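PDB 2GSL: hypothetical protein, which is of unproven function but might be a ribonuclease of the MrnC family that takes part in RNA processing. Local coordinates for residues A[58-61]-A[62-66]; A[100-103]-A[104-108]. All coordinates share one frame; numbering follows the deposited sequence.

Contact 1 of 2, residues A[58-61]-A[62-66]; sequences SLIY and KKIIN
The carbonyl oxygen of Y61 is gripped by two backbone amides. I65 N donates to Y61 O at 2.8 Å as an i to i+4 helical bond, while I64 N reaches the same oxygen at 3.0 Å from above the carbonyl plane, an i to i+3 bond. I60 O is held in a similar way, by K63 N at 2.8 Å and, weakly, by I64 N, whereas K62 N still makes the regular i+4 bond to S58 O. One turn on from Y61, I65 lies against its ring: CB sits over one face, 4.0 Å from the ring centroid, in a CH-pi contact. With CG1 anti to the backbone N (chi1 -176°), the longer branch runs toward the hydroxyl end of the ring and brings CD1 to 3.5 Å from CZ of Y61. A branched aliphatic suits this place, since CB and CD1 meet different parts of the ring. On the buried side I60 CG2 meets I64 CD1 at 4.0 Å, both leaning on helix 115-127, and S58 OG bonds to E98. The switch from i+4 toward i+3 bonding, with I65 the first residue to leave helical geometry, is characteristic of a helix C-terminus, here that of helix 54-64.

Contact 2 of 2, residues A[100-103]-A[104-108]; sequences TALE and AIIGA. With MG (magnesium ion), chain G.
L102 and I106, one turn apart, lie side by side and point the same way, with CD1 of L102 4.2 Å from CG1 of I106. Both also face other helices: each touches W26 of helix 15-34, L102 meets Q57, I60 and Y61 of helix 54-64, and I106 meets I118 and I121 of helix 115-127. CG of L102 stands anti to the backbone N (chi1 -177°), whereas CG1 of I106 stands beside its own N, which lays it 3.3 Å from the carbonyl oxygen of L102. Beneath this pair I106 N donates to L102 O at 3.0 Å, and the N-H points almost straight at the acceptor (175°). I105 N makes the equivalent bond to A101 O, and I105 CG1 rests against that same oxygen. Small A101 and A104 let helix 70-80 approach at A79. G107 N bonds to E103 O, holding the residue that carries the metal ligand within the regular helix. The side chain of E103 sets out roughly perpendicular to that of L102. Its CG lies anti to the carbonyl carbon (chi1 -57°), and the extended chain beyond delivers OE1 to the magnesium ion at 2.4 Å, while OE2 accepts a hydrogen bond of 2.8 Å from a magnesium-bound water. The carboxylate therefore holds the metal both directly and through its hydration shell. D23 and two further waters complete the observed ligands. Acidic residues from two helices, D23 of helix 15-34 and E103 of helix 93-111, sharing one magnesium ion are consistent with a ribonuclease III active site, where D23 is probably catalytic.

In the fold
Along the chain the two contacts come in series, contact 1 at the C-terminal end of helix 54-64 and contact 2 within helix 93-111, and both belong to the ribonuclease III domain of this all-helical protein. Their centres are 11 Å apart, and the helices touch directly: Y61 CE2 packs 3.6 Å from A101 CB, and I60 CG2 lies 3.7 Å from L102 CD2. Contact 2 is the more central, about 5 Å from the centre of the chain against about 10 Å for contact 1. The buried face of helix 54-64, chiefly I60, Y61 and I64, thus packs on the helix that carries E103, and Q57, just before residues 58-66, gives that carboxylate a weak hydrogen bond.

Contact 1 of 2, residues A[58-61]-A[62-66]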
loop_
_atom_site.group_PDB
_atom_site.type_symbol
_atom_site.label_atom_id
_atom_site.label_comp_id
_atom_site.label_asym_id
_atom_site.label_seq_id
_atom_site.Cartn_x
_atom_site.Cartn_y
_atom_site.Cartn_z
ATOM N N SER A 58 -11.236 -12.961 -3.168
ATOM C CA SER A 58 -11.538 -14.377 -3.395
ATOM C C SER A 58 -12.181 -14.611 -4.763
ATOM O O SER A 58 -11.904 -15.613 -5.429
ATOM C CB SER A 58 -12.465 -14.915 -2.292
ATOM O OG SER A 58 -12.835 -16.269 -2.547
ATOM N N LEU A 59 -13.052 -13.699 -5.178
ATOM C CA LEU A 59 -13.681 -13.844 -6.479
ATOM C C LEU A 59 -12.593 -13.658 -7.508
ATOM O O LEU A 59 -12.551 -14.370 -8.512
ATOM C CB LEU A 59 -14.758 -12.785 -6.694
ATOM C CG LEU A 59 -16.076 -12.985 -5.942
ATOM C CD1 LEU A 59 -17.054 -11.874 -6.318
ATOM C CD2 LEU A 59 -16.662 -14.357 -6.299
ATOM N N ILE A 60 -11.706 -12.702 -7.253
ATOM C CA ILE A 60 -10.617 -12.448 -8.174
ATOM C C ILE A 60 -9.793 -13.710 -8.341
ATOM O O ILE A 60 -9.659 -14.235 -9.446
ATOM C CB ILE A 60 -9.691 -11.322 -7.673
ATOM C CG1 ILE A 60 -10.449 -9.996 -7.650
ATOM C CG2 ILE A 60 -8.468 -11.206 -8.584
ATOM C CD1 ILE A 60 -10.925 -9.544 -9.014
ATOM N N TYR A 61 -9.250 -14.208 -7.235
ATOM C CA TYR A 61 -8.429 -15.413 -7.286
ATOM C C TYR A 61 -9.112 -16.516 -8.098
ATOM O O TYR A 61 -8.551 -17.011 -9.064
ATOM C CB TYR A 61 -8.107 -15.884 -5.859
ATOM C CG TYR A 61 -7.368 -17.200 -5.779
ATOM C CD1 TYR A 61 -8.060 -18.402 -5.788
ATOM C CD2 TYR A 61 -5.977 -17.242 -5.718
ATOM C CE1 TYR A 61 -7.394 -19.615 -5.743
ATOM C CE2 TYR A 61 -5.291 -18.454 -5.676
ATOM C CZ TYR A 61 -6.008 -19.640 -5.691
ATOM O OH TYR A 61 -5.357 -20.857 -5.686
ATOM N N LYS A 62 -10.335 -16.874 -7.734
ATOM C CA LYS A 62 -11.032 -17.925 -8.455
ATOM C C LYS A 62 -11.274 -17.637 -9.934
ATOM O O LYS A 62 -11.463 -18.568 -10.719
ATOM C CB LYS A 62 -12.337 -18.257 -7.739
ATOM C CG LYS A 62 -12.076 -18.772 -6.338
ATOM C CD LYS A 62 -13.320 -18.820 -5.470
ATOM C CE LYS A 62 -14.278 -19.901 -5.891
ATOM N NZ LYS A 62 -15.361 -20.039 -4.884
ATOM N N LYS A 63 -11.244 -16.365 -10.324
ATOM C CA LYS A 63 -11.455 -16.009 -11.725
ATOM C C LYS A 63 -10.165 -15.960 -12.538
ATOM O O LYS A 63 -10.215 -15.937 -13.766
ATOM C CB LYS A 63 -12.175 -14.658 -11.842
ATOM C CG LYS A 63 -13.611 -14.663 -11.296
ATOM C CD LYS A 63 -14.237 -13.273 -11.346
ATOM C CE LYS A 63 -14.535 -12.825 -12.779
ATOM N NZ LYS A 63 -15.698 -13.551 -13.399
ATOM N N ILE A 64 -9.013 -15.951 -11.868
ATOM C CA ILE A 64 -7.746 -15.900 -12.593
ATOM C C ILE A 64 -6.864 -17.129 -12.417
ATOM O O ILE A 64 -6.272 -17.604 -13.378
ATOM C CB ILE A 64 -6.915 -14.650 -12.210
ATOM C CG1 ILE A 64 -6.514 -14.709 -10.741
ATOM C CG2 ILE A 64 -7.704 -13.397 -12.476
ATOM C CD1 ILE A 64 -5.654 -13.532 -10.324
ATOM N N ILE A 65 -6.792 -17.633 -11.188
ATOM C CA ILE A 65 -5.980 -18.801 -10.818
ATOM C C ILE A 65 -5.671 -19.834 -11.923
ATOM O O ILE A 65 -4.522 -20.271 -12.067
ATOM C CB ILE A 65 -6.635 -19.538 -9.619
ATOM C CG1 ILE A 65 -5.759 -20.700 -9.153
ATOM C CG2 ILE A 65 -8.011 -20.053 -10.017
ATOM C CD1 ILE A 65 -4.374 -20.302 -8.737
ATOM N N ASN A 66 -6.686 -20.221 -12.694
ATOM C CA ASN A 66 -6.511 -21.204 -13.759
ATOM C C ASN A 66 -5.776 -20.669 -14.987
ATOM O O ASN A 66 -5.380 -21.442 -15.856
ATOM C CB ASN A 66 -7.870 -21.751 -14.196
ATOM C CG ASN A 66 -8.721 -22.193 -13.028
ATOM O OD1 ASN A 66 -8.467 -23.229 -12.410
ATOM N ND2 ASN A 66 -9.733 -21.389 -12.703
#

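Contact 2 of 2, residues A[100-103]-A[104-108]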
loop_
_atom_site.group_PDB
_atom_site.type_symbol
_atom_site.label_atom_id
_atom_site.label_comp_id
_atom_site.label_asym_id
_atom_site.label_seq_id
_atom_site.Cartn_x
_atom_site.Cartn_y
_atom_site.Cartn_z
ATOM N N THR A 100 -5.671 -14.573 0.741
ATOM C CA THR A 100 -4.252 -14.535 1.072
ATOM C C THR A 100 -3.443 -15.053 -0.108
ATOM O O THR A 100 -2.380 -14.536 -0.428
ATOM C CB THR A 100 -3.970 -15.422 2.265
ATOM O OG1 THR A 100 -4.793 -15.002 3.358
ATOM C CG2 THR A 100 -2.498 -15.331 2.655
ATOM N N ALA A 101 -3.962 -16.090 -0.747
ATOM C CA ALA A 101 -3.289 -16.666 -1.887
ATOM C C ALA A 101 -3.201 -15.595 -2.969
ATOM O O ALA A 101 -2.183 -15.468 -3.657
ATOM C CB ALA A 101 -4.057 -17.886 -2.393
ATOM N N LEU A 102 -4.279 -14.827 -3.116
ATOM C CA LEU A 102 -4.316 -13.761 -4.107
ATOM C C LEU A 102 -3.284 -12.689 -3.740
ATOM O O LEU A 102 -2.508 -12.261 -4.592
ATOM C CB LEU A 102 -5.732 -13.159 -4.191
ATOM C CG LEU A 102 -6.157 -12.051 -5.181
ATOM C CD1 LEU A 102 -5.738 -10.698 -4.648
ATOM C CD2 LEU A 102 -5.601 -12.309 -6.550
ATOM N N GLU A 103 -3.246 -12.270 -2.478
ATOM C CA GLU A 103 -2.274 -11.250 -2.080
ATOM C C GLU A 103 -0.849 -11.803 -2.116
ATOM O O GLU A 103 0.120 -11.047 -2.151
ATOM C CB GLU A 103 -2.569 -10.717 -0.669
ATOM C CG GLU A 103 -3.953 -10.145 -0.493
ATOM C CD GLU A 103 -4.128 -9.402 0.810
ATOM O OE1 GLU A 103 -4.611 -8.246 0.754
ATOM O OE2 GLU A 103 -3.799 -9.954 1.893
ATOM N N ALA A 104 -0.729 -13.123 -2.102
ATOM C CA ALA A 104 0.574 -13.755 -2.129
ATOM C C ALA A 104 1.094 -13.681 -3.552
ATOM O O ALA A 104 2.254 -13.350 -3.786
ATOM C CB ALA A 104 0.462 -15.202 -1.677
ATOM N N ILE A 105 0.227 -13.992 -4.506
ATOM C CA ILE A 105 0.599 -13.934 -5.911
ATOM C C ILE A 105 0.936 -12.489 -6.295
ATOM O O ILE A 105 1.968 -12.239 -6.906
ATOM C CB ILE A 105 -0.532 -14.443 -6.804
ATOM C CG1 ILE A 105 -0.739 -15.934 -6.551
ATOM C CG2 ILE A 105 -0.201 -14.171 -8.259
ATOM C CD1 ILE A 105 -1.973 -16.494 -7.211
ATOM N N ILE A 106 0.070 -11.547 -5.929
ATOM C CA ILE A 106 0.312 -10.146 -6.235
ATOM C C ILE A 106 1.661 -9.758 -5.628
ATOM O O ILE A 106 2.490 -9.131 -6.283
ATOM C CB ILE A 106 -0.820 -9.194 -5.655
ATOM C CG1 ILE A 106 -2.156 -9.439 -6.359
ATOM C CG2 ILE A 106 -0.469 -7.725 -5.905
ATOM C CD1 ILE A 106 -2.184 -8.947 -7.805
ATOM N N GLY A 107 1.881 -10.135 -4.374
ATOM C CA GLY A 107 3.135 -9.804 -3.724
ATOM C C GLY A 107 4.328 -10.357 -4.478
ATOM O O GLY A 107 5.357 -9.685 -4.612
ATOM N N ALA A 108 4.190 -11.579 -4.985
ATOM C CA ALA A 108 5.267 -12.231 -5.715
ATOM C C ALA A 108 5.573 -11.540 -7.045
ATOM O O ALA A 108 6.723 -11.245 -7.345
ATOM C CB ALA A 108 4.915 -13.691 -5.948
HETATM MG MG MG G . -5.962 -7.966 2.652
HETATM O O HOH W 1 -4.519 -8.721 4.258
HETATM O O HOH W 2 -6.941 -6.245 1.372
HETATM O O HOH W 3 -6.781 -6.819 4.531
#